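Local coordinates for membrane protein, putative (Geobacter sulfurreducens PCA, PDB 2QYB) that is a putative membrane protein of the sodium:solute symporter family, possibly with transport and phosphatase activities, represented here by its GAF domain, at residues L18-L30 against V48-A60. Residues are numbered along the deposited sequence; the frame is centred on the assembly and turned at random.
Sequences LQIIMDDLLNLLL and VLRVRSYSGKGIA
Ser53 and Ser55, two residues apart on one face of strand 49-56, outermost in the sheet of this chain, each hand a hydroxyl to a helix side chain, Asp23 and Asn27 standing one turn apart. Ser53 OG donates to Asp23 OD1 at 2.6 Å, reaching the carboxylate on its anti side and close to its plane; Ser55 OG donates to Asn27 OD1, also at 2.6 Å, in the carbonyl plane and on a lone pair. Both hydroxyls extend anti to their own backbone N (chi1 178° at Ser53, much the same at Ser55), which carries them out to the helix.

Gln19 lies one turn before Asp23. Bent at chi2, it brings its amide across so that NE2 gives a nearly straight bond to Arg52 O (2.7 Å, 165°) and a second to Asp23 OD1 (3.0 Å), which it meets from above the carboxylate plane. A water also donates to Asp23 OD1, so this one oxygen accepts from Gln19, Ser53 and the water, a grip that should fix the carboxylate's rotation.

Between the two serines Leu26 pushes in, CD1 lying 3.3 Å from Tyr54 CA, while Leu30 CD2 rests against Ser55 O. Arg52 runs beside Met22, but its guanidinium goes to Asp17 of the second subunit.

Arg52 and Ser53 form a classic beta bulge opposite Ile40. Helix 10-32, paired with helix 139-158, packs here on the antiparallel sheet (strand order 2-1-5-4-3) of a GAF domain.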
loop_
_atom_site.group_PDB
_atom_site.type_symbol
_atom_site.label_atom_id
_atom_site.label_comp_id
_atom_site.label_asym_id
_atom_site.label_seq_id
_atom_site.Cartn_x
_atom_site.Cartn_y
_atom_site.Cartn_z
ATOM N N LEU A 18 -3.011 9.999 4.347
ATOM C CA LEU A 18 -2.067 9.562 5.332
ATOM C C LEU A 18 -1.345 8.296 4.882
ATOM O O LEU A 18 -0.144 8.214 4.995
ATOM C CB LEU A 18 -2.764 9.343 6.677
ATOM C CG LEU A 18 -1.920 8.679 7.777
ATOM C CD1 LEU A 18 -0.677 9.532 8.150
ATOM C CD2 LEU A 18 -2.861 8.352 8.961
ATOM N N GLN A 19 -2.101 7.336 4.355
ATOM C CA GLN A 19 -1.541 6.085 3.817
ATOM C C GLN A 19 -0.396 6.260 2.810
ATOM O O GLN A 19 0.623 5.571 2.880
ATOM C CB GLN A 19 -2.659 5.308 3.156
ATOM C CG GLN A 19 -2.294 3.910 2.777
ATOM C CD GLN A 19 -2.040 2.996 4.000
ATOM O OE1 GLN A 19 -2.947 2.757 4.823
ATOM N NE2 GLN A 19 -0.797 2.478 4.107
ATOM N N ILE A 20 -0.606 7.156 1.860
ATOM C CA ILE A 20 0.324 7.452 0.778
ATOM C C ILE A 20 1.572 8.124 1.326
ATOM O O ILE A 20 2.687 7.817 0.899
ATOM C CB ILE A 20 -0.332 8.402 -0.280
ATOM C CG1 ILE A 20 -1.504 7.693 -0.994
ATOM C CG2 ILE A 20 0.724 8.890 -1.290
ATOM C CD1 ILE A 20 -2.554 8.634 -1.664
ATOM N N ILE A 21 1.382 9.043 2.274
ATOM C CA ILE A 21 2.491 9.633 2.974
ATOM C C ILE A 21 3.348 8.508 3.602
ATOM O O ILE A 21 4.573 8.450 3.359
ATOM C CB ILE A 21 1.992 10.667 4.027
ATOM C CG1 ILE A 21 1.594 11.995 3.368
ATOM C CG2 ILE A 21 3.063 11.002 5.063
ATOM C CD1 ILE A 21 0.828 12.916 4.314
HETATM N N MSE A 22 2.715 7.598 4.366
HETATM C CA MSE A 22 3.463 6.524 5.067
HETATM C C MSE A 22 4.159 5.625 4.092
HETATM O O MSE A 22 5.343 5.390 4.202
HETATM C CB MSE A 22 2.574 5.661 5.939
HETATM C CG MSE A 22 1.892 6.422 7.022
HETATM SE SE MSE A 22 0.889 5.323 8.367
HETATM C CE MSE A 22 -0.566 4.531 7.261
ATOM N N ASP A 23 3.410 5.103 3.136
ATOM C CA ASP A 23 4.000 4.228 2.122
ATOM C C ASP A 23 5.189 4.863 1.390
ATOM O O ASP A 23 6.151 4.180 1.115
ATOM C CB ASP A 23 2.922 3.795 1.099
ATOM C CG ASP A 23 1.969 2.681 1.647
ATOM O OD1 ASP A 23 1.944 2.360 2.848
ATOM O OD2 ASP A 23 1.229 2.116 0.850
ATOM N N ASP A 24 5.077 6.144 1.018
ATOM C CA ASP A 24 6.156 6.836 0.272
ATOM C C ASP A 24 7.367 6.968 1.154
ATOM O O ASP A 24 8.489 6.797 0.722
ATOM C CB ASP A 24 5.748 8.255 -0.208
ATOM C CG ASP A 24 4.746 8.245 -1.343
ATOM O OD1 ASP A 24 4.477 7.148 -1.903
ATOM O OD2 ASP A 24 4.212 9.350 -1.669
ATOM N N LEU A 25 7.147 7.288 2.417
ATOM C CA LEU A 25 8.283 7.442 3.326
ATOM C C LEU A 25 9.049 6.154 3.507
ATOM O O LEU A 25 10.245 6.151 3.419
ATOM C CB LEU A 25 7.853 8.073 4.667
ATOM C CG LEU A 25 7.641 9.616 4.543
ATOM C CD1 LEU A 25 6.870 10.229 5.716
ATOM C CD2 LEU A 25 8.958 10.375 4.335
ATOM N N LEU A 26 8.360 5.044 3.721
ATOM C CA LEU A 26 9.051 3.740 3.838
ATOM C C LEU A 26 9.780 3.358 2.532
ATOM O O LEU A 26 10.903 2.909 2.573
ATOM C CB LEU A 26 8.092 2.621 4.201
ATOM C CG LEU A 26 7.278 2.682 5.489
ATOM C CD1 LEU A 26 6.397 1.346 5.707
ATOM C CD2 LEU A 26 8.169 3.000 6.690
ATOM N N ASN A 27 9.131 3.531 1.381
ATOM C CA ASN A 27 9.789 3.334 0.065
ATOM C C ASN A 27 11.052 4.167 -0.074
ATOM O O ASN A 27 12.064 3.695 -0.560
ATOM C CB ASN A 27 8.835 3.680 -1.083
ATOM C CG ASN A 27 7.575 2.720 -1.169
ATOM O OD1 ASN A 27 7.570 1.572 -0.679
ATOM N ND2 ASN A 27 6.531 3.205 -1.836
ATOM N N LEU A 28 11.031 5.420 0.365
ATOM C CA LEU A 28 12.259 6.276 0.239
ATOM C C LEU A 28 13.357 5.787 1.191
ATOM O O LEU A 28 14.533 5.709 0.856
ATOM C CB LEU A 28 11.940 7.746 0.479
ATOM C CG LEU A 28 11.042 8.522 -0.506
ATOM C CD1 LEU A 28 10.697 9.851 0.140
ATOM C CD2 LEU A 28 11.651 8.777 -1.886
ATOM N N LEU A 29 12.959 5.418 2.389
ATOM C CA LEU A 29 13.877 4.818 3.385
ATOM C C LEU A 29 14.588 3.580 2.826
ATOM O O LEU A 29 15.788 3.421 2.994
ATOM C CB LEU A 29 13.042 4.385 4.566
ATOM C CG LEU A 29 13.507 4.338 6.014
ATOM C CD1 LEU A 29 12.681 3.179 6.723
ATOM C CD2 LEU A 29 14.936 4.190 6.164
ATOM N N LEU A 30 13.839 2.695 2.161
ATOM C CA LEU A 30 14.431 1.441 1.667
ATOM C C LEU A 30 15.339 1.742 0.488
ATOM O O LEU A 30 16.400 1.177 0.395
ATOM C CB LEU A 30 13.373 0.348 1.359
ATOM C CG LEU A 30 13.172 -0.615 2.542
ATOM C CD1 LEU A 30 12.893 0.196 3.805
ATOM C CD2 LEU A 30 12.059 -1.719 2.334
ATOM N N VAL A 48 -4.629 -3.015 19.903
ATOM C CA VAL A 48 -3.743 -3.884 19.119
ATOM C C VAL A 48 -2.884 -3.041 18.116
ATOM O O VAL A 48 -3.387 -2.109 17.477
ATOM C CB VAL A 48 -4.583 -4.968 18.343
ATOM C CG1 VAL A 48 -3.687 -5.872 17.444
ATOM C CG2 VAL A 48 -5.425 -5.786 19.294
ATOM N N LEU A 49 -1.600 -3.386 17.995
ATOM C CA LEU A 49 -0.697 -2.797 16.990
ATOM C C LEU A 49 -0.925 -3.459 15.628
ATOM O O LEU A 49 -0.446 -4.568 15.360
ATOM C CB LEU A 49 0.772 -2.929 17.401
ATOM C CG LEU A 49 1.292 -1.932 18.445
ATOM C CD1 LEU A 49 2.676 -2.349 18.897
ATOM C CD2 LEU A 49 1.314 -0.486 17.898
ATOM N N ARG A 50 -1.691 -2.767 14.791
ATOM C CA ARG A 50 -2.087 -3.251 13.503
ATOM C C ARG A 50 -1.103 -2.764 12.449
ATOM O O ARG A 50 -0.791 -1.564 12.389
ATOM C CB ARG A 50 -3.483 -2.716 13.162
ATOM C CG ARG A 50 -4.635 -3.182 14.080
ATOM C CD ARG A 50 -5.192 -4.558 13.752
ATOM N NE ARG A 50 -5.258 -4.801 12.306
ATOM C CZ ARG A 50 -6.307 -4.584 11.493
ATOM N NH1 ARG A 50 -6.177 -4.834 10.189
ATOM N NH2 ARG A 50 -7.469 -4.107 11.942
ATOM N N VAL A 51 -0.677 -3.681 11.581
ATOM C CA VAL A 51 0.067 -3.314 10.365
ATOM C C VAL A 51 -0.755 -2.424 9.421
ATOM O O VAL A 51 -1.835 -2.822 8.912
ATOM C CB VAL A 51 0.530 -4.531 9.562
ATOM C CG1 VAL A 51 1.260 -4.061 8.309
ATOM C CG2 VAL A 51 1.391 -5.452 10.448
ATOM N N ARG A 52 -0.244 -1.196 9.230
ATOM C CA ARG A 52 -0.911 -0.199 8.390
ATOM C C ARG A 52 -0.086 0.216 7.172
ATOM O O ARG A 52 -0.617 0.790 6.265
ATOM C CB ARG A 52 -1.265 1.031 9.233
ATOM C CG ARG A 52 -2.234 0.745 10.384
ATOM C CD ARG A 52 -3.422 -0.124 9.933
ATOM N NE ARG A 52 -4.538 -0.067 10.854
ATOM C CZ ARG A 52 -5.710 -0.642 10.646
ATOM N NH1 ARG A 52 -5.923 -1.320 9.538
ATOM N NH2 ARG A 52 -6.683 -0.539 11.547
ATOM N N SER A 53 1.198 -0.071 7.151
ATOM C CA SER A 53 2.027 0.296 6.036
ATOM C C SER A 53 3.285 -0.516 6.095
ATOM O O SER A 53 3.733 -0.865 7.144
ATOM C CB SER A 53 2.372 1.791 6.108
ATOM O OG SER A 53 3.228 2.162 5.047
ATOM N N TYR A 54 3.870 -0.806 4.955
ATOM C CA TYR A 54 5.110 -1.601 4.909
ATOM C C TYR A 54 5.755 -1.472 3.528
ATOM O O TYR A 54 5.081 -1.188 2.557
ATOM C CB TYR A 54 4.810 -3.068 5.227
ATOM C CG TYR A 54 4.120 -3.758 4.118
ATOM C CD1 TYR A 54 2.738 -3.956 4.124
ATOM C CD2 TYR A 54 4.856 -4.197 3.025
ATOM C CE1 TYR A 54 2.117 -4.594 3.039
ATOM C CE2 TYR A 54 4.267 -4.805 1.964
ATOM C CZ TYR A 54 2.914 -5.007 1.965
ATOM O OH TYR A 54 2.423 -5.648 0.863
ATOM N N SER A 55 7.056 -1.652 3.457
ATOM C CA SER A 55 7.771 -1.617 2.180
ATOM C C SER A 55 8.817 -2.737 2.210
ATOM O O SER A 55 9.242 -3.113 3.258
ATOM C CB SER A 55 8.409 -0.237 1.920
ATOM O OG SER A 55 9.056 -0.172 0.636
ATOM N N GLY A 56 9.194 -3.266 1.055
ATOM C CA GLY A 56 10.080 -4.415 0.993
ATOM C C GLY A 56 9.305 -5.730 1.082
ATOM O O GLY A 56 8.073 -5.756 1.212
ATOM N N LYS A 57 10.035 -6.828 1.048
ATOM C CA LYS A 57 9.428 -8.158 1.076
ATOM C C LYS A 57 9.684 -8.833 2.413
ATOM O O LYS A 57 10.641 -8.524 3.070
ATOM C CB LYS A 57 9.926 -9.010 -0.113
ATOM C CG LYS A 57 11.391 -8.776 -0.553
ATOM C CD LYS A 57 11.785 -9.663 -1.738
ATOM C CE LYS A 57 13.234 -10.157 -1.620
ATOM N NZ LYS A 57 13.891 -10.302 -2.958
ATOM N N GLY A 58 8.786 -9.728 2.814
ATOM C CA GLY A 58 8.785 -10.365 4.142
ATOM C C GLY A 58 7.528 -10.139 4.983
ATOM O O GLY A 58 7.390 -10.726 6.058
ATOM N N ILE A 59 6.600 -9.292 4.534
ATOM C CA ILE A 59 5.377 -9.056 5.333
ATOM C C ILE A 59 4.499 -10.318 5.541
ATOM O O ILE A 59 3.719 -10.394 6.507
ATOM C CB ILE A 59 4.484 -7.935 4.722
ATOM C CG1 ILE A 59 3.803 -7.101 5.848
ATOM C CG2 ILE A 59 3.432 -8.524 3.673
ATOM C CD1 ILE A 59 4.758 -6.335 6.742
ATOM N N ALA A 60 4.622 -11.296 4.639
ATOM C CA ALA A 60 3.850 -12.527 4.726
ATOM C C ALA A 60 4.503 -13.554 5.689
ATOM O O ALA A 60 3.965 -14.650 5.880
ATOM C CB ALA A 60 3.649 -13.131 3.310
HETATM O O HOH W 1 1.557 -0.623 2.468
#